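Local coordinates for 3-hydroxyisobutyrate dehydrogenase family protein (Geobacter sulfurreducens, PDB 3PDU) that binds NADP+ and acts as a beta-hydroxyacid dehydrogenase with succinic semialdehyde reductase activity, probably interconverting gamma-hydroxybutyrate and succinic semialdehyde, at residues 179-184 and 211-216; 188-193 and 280-285; 217-222 and 276-281. All coordinates share one frame; numbering follows the deposited sequence. Where two conformers were deposited one is given.

All three contacts belong to the helical C-terminal domain after the Rossmann-type NADP-binding domain, on one side of the chain's centre. Contact 1 sets helix 166-194 against the start of helix 214-225; contact 2 uses the same long helix further along, meeting the C-terminal turns; contact 3 joins helix 214-225 to residues 276-281. Centres of contacts 1 and 3, and of 2 and 3, are about 10 Å apart, those of 1 and 2 about 13 Å. Along the chain contacts 1 and 2 cross, contact 1 closes before contact 3 opens, and contacts 2 and 3 share Ala280 and Val281. Met182 of helix 166-194 packs on Ala279 and Val281, while helix 214-225 meets the same region in contact 3.

Contact 1: residues 179-184 and 211-216; sequences GQMMTA and MANPMF
Met181 lays its terminal methyl over the junction between the Asn213 amide and the Phe216 ring. Met181 CE sits 3.7 Å from Asn213 ND2 and 3.8 Å from Phe216 CE1, reached because the chain runs straight through CG and then bends at chi3 (68°). The methionine and the phenylalanine cross at about a right angle, and Phe216 CE1 also lies 3.8 Å from Met181 O, which meets the ring obliquely.

A second methionine comes from the other partner. In the conformer given, one of two deposited, Met215 CE lies 3.7 Å from Met182 N and from Met182 CB; Met215 also touches Met178 one turn earlier on that helix.

Asn213 is the N-cap of helix 214-225. Asn213 OD1 accepts from Phe216 N at 2.8 Å, with the donor above the carbonyl plane, while Asn213 ND2 gives a hydrogen bond to Met211 O at 2.8 Å. Held at both ends, the amide places ND2 over one face of the Phe216 ring, offset toward the rim. The second subunit lies alongside, its Ala212 packing on Asn213.

No hydrogen bond crosses between the segments. The joining is done by van der Waals contact of methionine methyls with the Phe216 ring and with the helix 166-194 backbone, while the buried asparagine spends its polar atoms within its own segment, fixing the helix start against which Met181 rests.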
loop_
_atom_site.group_PDB
_atom_site.type_symbol
_atom_site.label_atom_id
_atom_site.label_comp_id
_atom_site.label_asym_id
_atom_site.label_seq_id
_atom_site.Cartn_x
_atom_site.Cartn_y
_atom_site.Cartn_z
ATOM N N GLY A 179 -3.320 2.991 14.812
ATOM C CA GLY A 179 -3.957 2.187 13.775
ATOM C C GLY A 179 -2.949 1.323 13.045
ATOM O O GLY A 179 -3.199 0.152 12.772
ATOM N N GLN A 180 -1.795 1.904 12.724
ATOM C CA GLN A 180 -0.741 1.146 12.065
ATOM C C GLN A 180 -0.150 0.080 12.992
ATOM O O GLN A 180 0.228 -1.008 12.537
ATOM C CB GLN A 180 0.340 2.081 11.533
ATOM C CG GLN A 180 -0.168 3.008 10.416
ATOM C CD GLN A 180 0.954 3.792 9.752
ATOM O OE1 GLN A 180 0.987 5.021 9.804
ATOM N NE2 GLN A 180 1.870 3.083 9.126
ATOM N N MET A 181 -0.062 0.371 14.291
ATOM C CA MET A 181 0.394 -0.654 15.240
ATOM C C MET A 181 -0.543 -1.843 15.295
ATOM O O MET A 181 -0.099 -2.995 15.446
ATOM C CB MET A 181 0.570 -0.088 16.650
ATOM C CG MET A 181 1.850 0.725 16.816
ATOM S SD MET A 181 1.979 1.379 18.489
ATOM C CE MET A 181 2.217 -0.110 19.464
ATOM N N MET A 182 -1.844 -1.577 15.189
ATOM C CA MET A 182 -2.827 -2.660 15.268
ATOM C C MET A 182 -2.757 -3.539 14.020
ATOM O O MET A 182 -2.829 -4.772 14.119
ATOM C CB MET A 182 -4.247 -2.122 15.466
ATOM C CG MET A 182 -5.300 -3.231 15.662
ATOM S SD MET A 182 -5.085 -4.084 17.240
ATOM C CE MET A 182 -4.837 -5.759 16.652
ATOM N N THR A 183 -2.611 -2.926 12.842
ATOM C CA THR A 183 -2.481 -3.741 11.634
ATOM C C THR A 183 -1.142 -4.489 11.622
ATOM O O THR A 183 -1.057 -5.604 11.127
ATOM C CB THR A 183 -2.676 -2.949 10.308
ATOM O OG1 THR A 183 -1.733 -1.864 10.226
ATOM C CG2 THR A 183 -4.105 -2.432 10.182
ATOM N N ALA A 184 -0.106 -3.881 12.191
ATOM C CA ALA A 184 1.181 -4.560 12.320
ATOM C C ALA A 184 1.053 -5.812 13.188
ATOM O O ALA A 184 1.462 -6.903 12.784
ATOM C CB ALA A 184 2.236 -3.615 12.891
ATOM N N MET A 211 9.681 -3.782 21.978
ATOM C CA MET A 211 8.358 -3.355 21.498
ATOM C C MET A 211 7.254 -3.536 22.541
ATOM O O MET A 211 6.111 -3.134 22.318
ATOM C CB MET A 211 7.968 -4.114 20.222
ATOM C CG MET A 211 8.793 -3.759 18.984
ATOM S SD MET A 211 8.326 -4.840 17.622
ATOM C CE MET A 211 9.291 -6.298 18.010
ATOM N N ALA A 212 7.588 -4.140 23.677
ATOM C CA ALA A 212 6.577 -4.466 24.678
ATOM C C ALA A 212 5.712 -3.255 25.056
ATOM O O ALA A 212 6.229 -2.211 25.448
ATOM C CB ALA A 212 7.232 -5.068 25.911
ATOM N N ASN A 213 4.397 -3.402 24.932
ATOM C CA ASN A 213 3.455 -2.354 25.334
ATOM C C ASN A 213 2.114 -2.933 25.762
ATOM O O ASN A 213 1.756 -4.054 25.378
ATOM C CB ASN A 213 3.249 -1.350 24.196
ATOM C CG ASN A 213 2.608 -1.972 22.984
ATOM O OD1 ASN A 213 1.383 -2.051 22.889
ATOM N ND2 ASN A 213 3.429 -2.417 22.040
ATOM N N PRO A 214 1.358 -2.171 26.561
ATOM C CA PRO A 214 0.070 -2.670 27.061
ATOM C C PRO A 214 -0.959 -2.980 25.967
ATOM O O PRO A 214 -1.742 -3.918 26.112
ATOM C CB PRO A 214 -0.425 -1.523 27.953
ATOM C CG PRO A 214 0.826 -0.848 28.421
ATOM C CD PRO A 214 1.781 -0.938 27.247
ATOM N N MET A 215 -0.969 -2.206 24.886
ATOM C CA MET A 215 -1.929 -2.457 23.809
ATOM C C MET A 215 -1.712 -3.831 23.173
ATOM O O MET A 215 -2.671 -4.557 22.922
ATOM C CB MET A 215 -1.883 -1.353 22.747
ATOM C CG MET A 215 -2.774 -1.616 21.526
ATOM S SD MET A 215 -2.519 -0.364 20.248
ATOM C CE MET A 215 -2.733 -1.307 18.736
ATOM N N PHE A 216 -0.458 -4.191 22.915
ATOM C CA PHE A 216 -0.157 -5.523 22.379
ATOM C C PHE A 216 -0.598 -6.615 23.348
ATOM O O PHE A 216 -1.140 -7.638 22.941
ATOM C CB PHE A 216 1.336 -5.683 22.112
ATOM C CG PHE A 216 1.792 -5.091 20.816
ATOM C CD1 PHE A 216 0.932 -4.329 20.050
ATOM C CD2 PHE A 216 3.090 -5.287 20.373
ATOM C CE1 PHE A 216 1.354 -3.763 18.853
ATOM C CE2 PHE A 216 3.526 -4.735 19.187
ATOM C CZ PHE A 216 2.654 -3.967 18.417
#

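Contact 2: residues 188-193 and 280-285; sequences GMALGR and AVFRVL
Phe282 meets Met189, Ala190 and Arg193 with the CE1-CZ end of its ring, and this aromatic contact accounts for most of the interface. The ring is carried out toward helix 166-194 with CG opposite the backbone N (chi1 179°). Met189 CG lies 3.8 Å from Phe282 CE1, approaching obliquely, before bends at chi2 and chi3 turn the thioether elsewhere. Ala190 CB touches the ring at 4.1 Å from Phe282 CE1. Ala190 N lies in the ring plane, at the edge, 3.7 Å from Phe282 CE1.

The second approach, at the C-terminal end of the segment, is a methyl against a peptide: Ala190 CB lies 3.9 Å from Leu285 O. It is here that the two backbones come closest, with the CA atoms of Ala190 and Leu285 6.5 Å apart, a closeness consistent with the small side chain of Ala190. Leu285 O is also used by the second subunit, whose Gln253 donates a hydrogen bond to it through NE2.

Charge enters through Arg193. Arg193 NH1 comes to 4.0 Å from Phe282 CZ, at the ring's edge, with the guanidinium turned 81° from the ring plane, so the two groups do not stack. The main partner of this arginine is Glu286, just beyond the segment, which forms a salt bridge with NH1.

Around these residues the C-terminal turns lie between three helices. Helix 166-194 supplies the surface that receives Phe282; helix 214-225 closes in through Leu223, on Met189 and Phe282, and Leu224, on Met189 and Arg193; helix 256-270 packs on Val281, Val284 and Leu285.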
loop_
_atom_site.group_PDB
_atom_site.type_symbol
_atom_site.label_atom_id
_atom_site.label_comp_id
_atom_site.label_asym_id
_atom_site.label_seq_id
_atom_site.Cartn_x
_atom_site.Cartn_y
_atom_site.Cartn_z
ATOM N N GLY A 188 1.190 -9.681 11.912
ATOM C CA GLY A 188 2.185 -10.532 12.538
ATOM C C GLY A 188 1.553 -11.802 13.069
ATOM O O GLY A 188 2.053 -12.914 12.860
ATOM N N MET A 189 0.427 -11.650 13.743
ATOM C CA MET A 189 -0.244 -12.806 14.321
ATOM C C MET A 189 -0.812 -13.707 13.225
ATOM O O MET A 189 -0.774 -14.940 13.333
ATOM C CB MET A 189 -1.331 -12.357 15.307
ATOM C CG MET A 189 -2.117 -13.509 15.926
ATOM S SD MET A 189 -1.142 -14.440 17.146
ATOM C CE MET A 189 -1.050 -13.243 18.482
ATOM N N ALA A 190 -1.320 -13.100 12.157
ATOM C CA ALA A 190 -1.855 -13.874 11.038
ATOM C C ALA A 190 -0.756 -14.704 10.367
ATOM O O ALA A 190 -0.931 -15.895 10.118
ATOM C CB ALA A 190 -2.551 -12.952 10.019
ATOM N N LEU A 191 0.382 -14.073 10.088
ATOM C CA LEU A 191 1.509 -14.766 9.483
ATOM C C LEU A 191 1.999 -15.855 10.435
ATOM O O LEU A 191 2.276 -16.971 10.017
ATOM C CB LEU A 191 2.643 -13.782 9.165
ATOM C CG LEU A 191 3.939 -14.356 8.573
ATOM C CD1 LEU A 191 3.678 -15.069 7.251
ATOM C CD2 LEU A 191 4.973 -13.230 8.376
ATOM N N GLY A 192 2.097 -15.514 11.715
ATOM C CA GLY A 192 2.515 -16.449 12.749
ATOM C C GLY A 192 1.695 -17.727 12.782
ATOM O O GLY A 192 2.254 -18.830 12.780
ATOM N N ARG A 193 0.371 -17.588 12.808
ATOM C CA ARG A 193 -0.511 -18.765 12.781
ATOM C C ARG A 193 -0.304 -19.607 11.516
ATOM O O ARG A 193 -0.301 -20.840 11.562
ATOM C CB ARG A 193 -1.975 -18.330 12.862
ATOM C CG ARG A 193 -2.348 -17.581 14.136
ATOM C CD ARG A 193 -2.790 -18.553 15.197
ATOM N NE ARG A 193 -3.578 -17.931 16.258
ATOM C CZ ARG A 193 -4.783 -17.395 16.092
ATOM N NH1 ARG A 193 -5.350 -17.366 14.896
ATOM N NH2 ARG A 193 -5.419 -16.871 17.127
ATOM N N ALA A 280 -10.517 -6.032 15.771
ATOM C CA ALA A 280 -11.189 -6.944 14.858
ATOM C C ALA A 280 -10.740 -6.793 13.403
ATOM O O ALA A 280 -11.166 -7.559 12.544
ATOM C CB ALA A 280 -12.702 -6.799 14.981
ATOM N N VAL A 281 -9.884 -5.815 13.115
ATOM C CA VAL A 281 -9.287 -5.752 11.783
ATOM C C VAL A 281 -8.554 -7.067 11.508
ATOM O O VAL A 281 -8.388 -7.472 10.372
ATOM C CB VAL A 281 -8.323 -4.546 11.629
ATOM C CG1 VAL A 281 -7.095 -4.714 12.514
ATOM C CG2 VAL A 281 -7.923 -4.369 10.163
ATOM N N PHE A 282 -8.130 -7.740 12.568
ATOM C CA PHE A 282 -7.497 -9.048 12.431
ATOM C C PHE A 282 -8.350 -10.013 11.611
ATOM O O PHE A 282 -7.834 -10.886 10.912
ATOM C CB PHE A 282 -7.239 -9.618 13.822
ATOM C CG PHE A 282 -6.605 -10.971 13.823
ATOM C CD1 PHE A 282 -5.307 -11.147 13.370
ATOM C CD2 PHE A 282 -7.290 -12.067 14.339
ATOM C CE1 PHE A 282 -4.711 -12.401 13.407
ATOM C CE2 PHE A 282 -6.699 -13.321 14.370
ATOM C CZ PHE A 282 -5.411 -13.488 13.911
ATOM N N ARG A 283 -9.663 -9.862 11.702
ATOM C CA ARG A 283 -10.566 -10.780 11.017
ATOM C C ARG A 283 -10.520 -10.678 9.489
ATOM O O ARG A 283 -11.003 -11.568 8.797
ATOM C CB ARG A 283 -11.996 -10.637 11.545
ATOM C CG ARG A 283 -12.103 -11.075 13.003
ATOM C CD ARG A 283 -13.495 -10.882 13.557
ATOM N NE ARG A 283 -14.374 -11.980 13.176
ATOM C CZ ARG A 283 -15.591 -12.162 13.676
ATOM N NH1 ARG A 283 -16.070 -11.310 14.578
ATOM N NH2 ARG A 283 -16.328 -13.193 13.274
ATOM N N VAL A 284 -9.928 -9.613 8.959
ATOM C CA VAL A 284 -9.729 -9.533 7.515
ATOM C C VAL A 284 -8.256 -9.664 7.136
ATOM O O VAL A 284 -7.920 -9.668 5.956
ATOM C CB VAL A 284 -10.334 -8.253 6.871
ATOM C CG1 VAL A 284 -11.837 -8.187 7.122
ATOM C CG2 VAL A 284 -9.621 -6.983 7.365
ATOM N N LEU A 285 -7.383 -9.757 8.137
ATOM C CA LEU A 285 -5.958 -9.968 7.894
ATOM C C LEU A 285 -5.618 -11.467 7.881
ATOM O O LEU A 285 -4.856 -11.941 7.037
ATOM C CB LEU A 285 -5.120 -9.225 8.940
ATOM C CG LEU A 285 -5.279 -7.704 8.979
ATOM C CD1 LEU A 285 -4.506 -7.115 10.145
ATOM C CD2 LEU A 285 -4.831 -7.056 7.652
#

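Contact 3: residues 217-222 and 276-281; sequences KGKGQM and EDFAAV
Lys219 on helix 214-225 reaches across to an Asx turn at Asp277, the bend that leads into the short 3-10 segment 278-281. Its CB points toward this turn, and chi2 (-52°) bends the chain before it runs straight to the ammonium. CG leans on Met182 of helix 166-194. Lys219 CD passes the Ala279 methyl, 4.0 Å from Ala279 CB. Lys219 CE comes to 3.5 Å from Phe278 CE2, meeting that ring obliquely. Lys219 NZ ends in a salt bridge, 2.8 Å from Asp277 OD2, on the syn side of the carboxylate.

Met222, one turn further along, covers the same spot with an extended chain. Met222 SD lies 3.7 Å from Ala279 CB and 3.6 Å from Asp277 OD2, so the sulfur packs beside the ion pair.

The carboxylate is gripped firmly. Asp277 OD1 accepts from the backbone N atoms of Ser231 and Phe232, tying the turn to the loop between helices 214-225 and 234-251. With several donors round it, Asp277 is probably held in its charged form. Phe278 stacks edge-to-face with Phe232 and also packs on Phe265 of helix 256-270; its side chain is about 7 Å from the bound NADP, which places this turn on the cofactor side of the helical domain.

On OD2 itself, Lys219 NZ and the Ala279 N of the Asx turn arrive from opposite faces of the carboxylate plane; the hydrogen bond from Ala279 N to the side-chain atom Asp277 OD2 is 3.1 Å long.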
loop_
_atom_site.group_PDB
_atom_site.type_symbol
_atom_site.label_atom_id
_atom_site.label_comp_id
_atom_site.label_asym_id
_atom_site.label_seq_id
_atom_site.Cartn_x
_atom_site.Cartn_y
_atom_site.Cartn_z
ATOM N N LYS A 217 -0.353 -6.406 24.635
ATOM C CA LYS A 217 -0.747 -7.407 25.630
ATOM C C LYS A 217 -2.262 -7.634 25.642
ATOM O O LYS A 217 -2.730 -8.775 25.609
ATOM C CB LYS A 217 -0.235 -7.001 27.020
ATOM C CG LYS A 217 -0.829 -7.809 28.160
ATOM C CD LYS A 217 -0.044 -7.599 29.457
ATOM C CE LYS A 217 1.359 -8.186 29.353
ATOM N NZ LYS A 217 2.154 -7.997 30.600
ATOM N N GLY A 218 -3.024 -6.546 25.675
ATOM C CA GLY A 218 -4.474 -6.629 25.727
ATOM C C GLY A 218 -5.125 -7.060 24.419
ATOM O O GLY A 218 -5.967 -7.964 24.399
ATOM N N LYS A 219 -4.748 -6.424 23.318
ATOM C CA LYS A 219 -5.342 -6.782 22.026
ATOM C C LYS A 219 -4.903 -8.183 21.604
ATOM O O LYS A 219 -5.651 -8.898 20.934
ATOM C CB LYS A 219 -4.997 -5.755 20.936
ATOM C CG LYS A 219 -5.405 -4.304 21.261
ATOM C CD LYS A 219 -6.893 -4.194 21.686
ATOM C CE LYS A 219 -7.305 -2.718 21.886
ATOM N NZ LYS A 219 -8.739 -2.606 22.326
ATOM N N GLY A 220 -3.686 -8.567 21.987
ATOM C CA GLY A 220 -3.183 -9.894 21.670
ATOM C C GLY A 220 -4.105 -10.992 22.172
ATOM O O GLY A 220 -4.323 -12.006 21.500
ATOM N N GLN A 221 -4.658 -10.799 23.362
ATOM C CA GLN A 221 -5.572 -11.789 23.915
ATOM C C GLN A 221 -6.872 -11.880 23.116
ATOM O O GLN A 221 -7.451 -12.957 23.006
ATOM C CB GLN A 221 -5.853 -11.519 25.396
ATOM C CG GLN A 221 -4.648 -11.805 26.296
ATOM C CD GLN A 221 -4.126 -13.236 26.151
ATOM O OE1 GLN A 221 -4.894 -14.205 26.213
ATOM N NE2 GLN A 221 -2.811 -13.370 25.954
ATOM N N MET A 222 -7.333 -10.760 22.567
ATOM C CA MET A 222 -8.490 -10.797 21.675
ATOM C C MET A 222 -8.174 -11.622 20.438
ATOM O O MET A 222 -9.011 -12.392 19.955
ATOM C CB MET A 222 -8.879 -9.390 21.221
ATOM C CG MET A 222 -9.507 -8.540 22.279
ATOM S SD MET A 222 -10.032 -6.976 21.552
ATOM C CE MET A 222 -10.527 -6.088 23.027
ATOM N N GLU A 276 -17.411 -3.837 16.262
ATOM C CA GLU A 276 -16.558 -4.610 17.152
ATOM C C GLU A 276 -15.366 -3.754 17.569
ATOM O O GLU A 276 -15.194 -2.652 17.066
ATOM C CB GLU A 276 -16.086 -5.880 16.448
ATOM C CG GLU A 276 -17.224 -6.868 16.147
ATOM C CD GLU A 276 -16.768 -8.011 15.264
ATOM O OE1 GLU A 276 -15.878 -8.781 15.682
ATOM O OE2 GLU A 276 -17.300 -8.142 14.146
ATOM N N ASP A 277 -14.549 -4.242 18.495
ATOM C CA ASP A 277 -13.336 -3.508 18.835
ATOM C C ASP A 277 -12.460 -3.350 17.596
ATOM O O ASP A 277 -12.457 -4.220 16.710
ATOM C CB ASP A 277 -12.544 -4.244 19.914
ATOM C CG ASP A 277 -11.446 -3.374 20.506
ATOM O OD1 ASP A 277 -11.782 -2.447 21.267
ATOM O OD2 ASP A 277 -10.261 -3.617 20.201
ATOM N N PHE A 278 -11.680 -2.268 17.537
ATOM C CA PHE A 278 -10.804 -2.071 16.382
ATOM C C PHE A 278 -9.790 -3.189 16.170
ATOM O O PHE A 278 -9.269 -3.352 15.062
ATOM C CB PHE A 278 -10.148 -0.672 16.362
ATOM C CG PHE A 278 -8.963 -0.509 17.286
ATOM C CD1 PHE A 278 -7.689 -0.278 16.760
ATOM C CD2 PHE A 278 -9.126 -0.497 18.668
ATOM C CE1 PHE A 278 -6.594 -0.074 17.594
ATOM C CE2 PHE A 278 -8.031 -0.300 19.523
ATOM C CZ PHE A 278 -6.756 -0.095 18.977
ATOM N N ALA A 279 -9.526 -3.985 17.202
ATOM C CA ALA A 279 -8.643 -5.142 17.031
ATOM C C ALA A 279 -9.217 -6.132 16.011
ATOM O O ALA A 279 -8.500 -6.970 15.452
ATOM C CB ALA A 279 -8.387 -5.849 18.380
ATOM N N ALA A 280 -10.517 -6.032 15.771
ATOM C CA ALA A 280 -11.189 -6.944 14.858
ATOM C C ALA A 280 -10.740 -6.793 13.403
ATOM O O ALA A 280 -11.166 -7.559 12.544
ATOM C CB ALA A 280 -12.702 -6.799 14.981
ATOM N N VAL A 281 -9.884 -5.815 13.115
ATOM C CA VAL A 281 -9.287 -5.752 11.783
ATOM C C VAL A 281 -8.554 -7.067 11.508
ATOM O O VAL A 281 -8.388 -7.472 10.372
ATOM C CB VAL A 281 -8.323 -4.546 11.629
ATOM C CG1 VAL A 281 -7.095 -4.714 12.514
ATOM C CG2 VAL A 281 -7.923 -4.369 10.163
#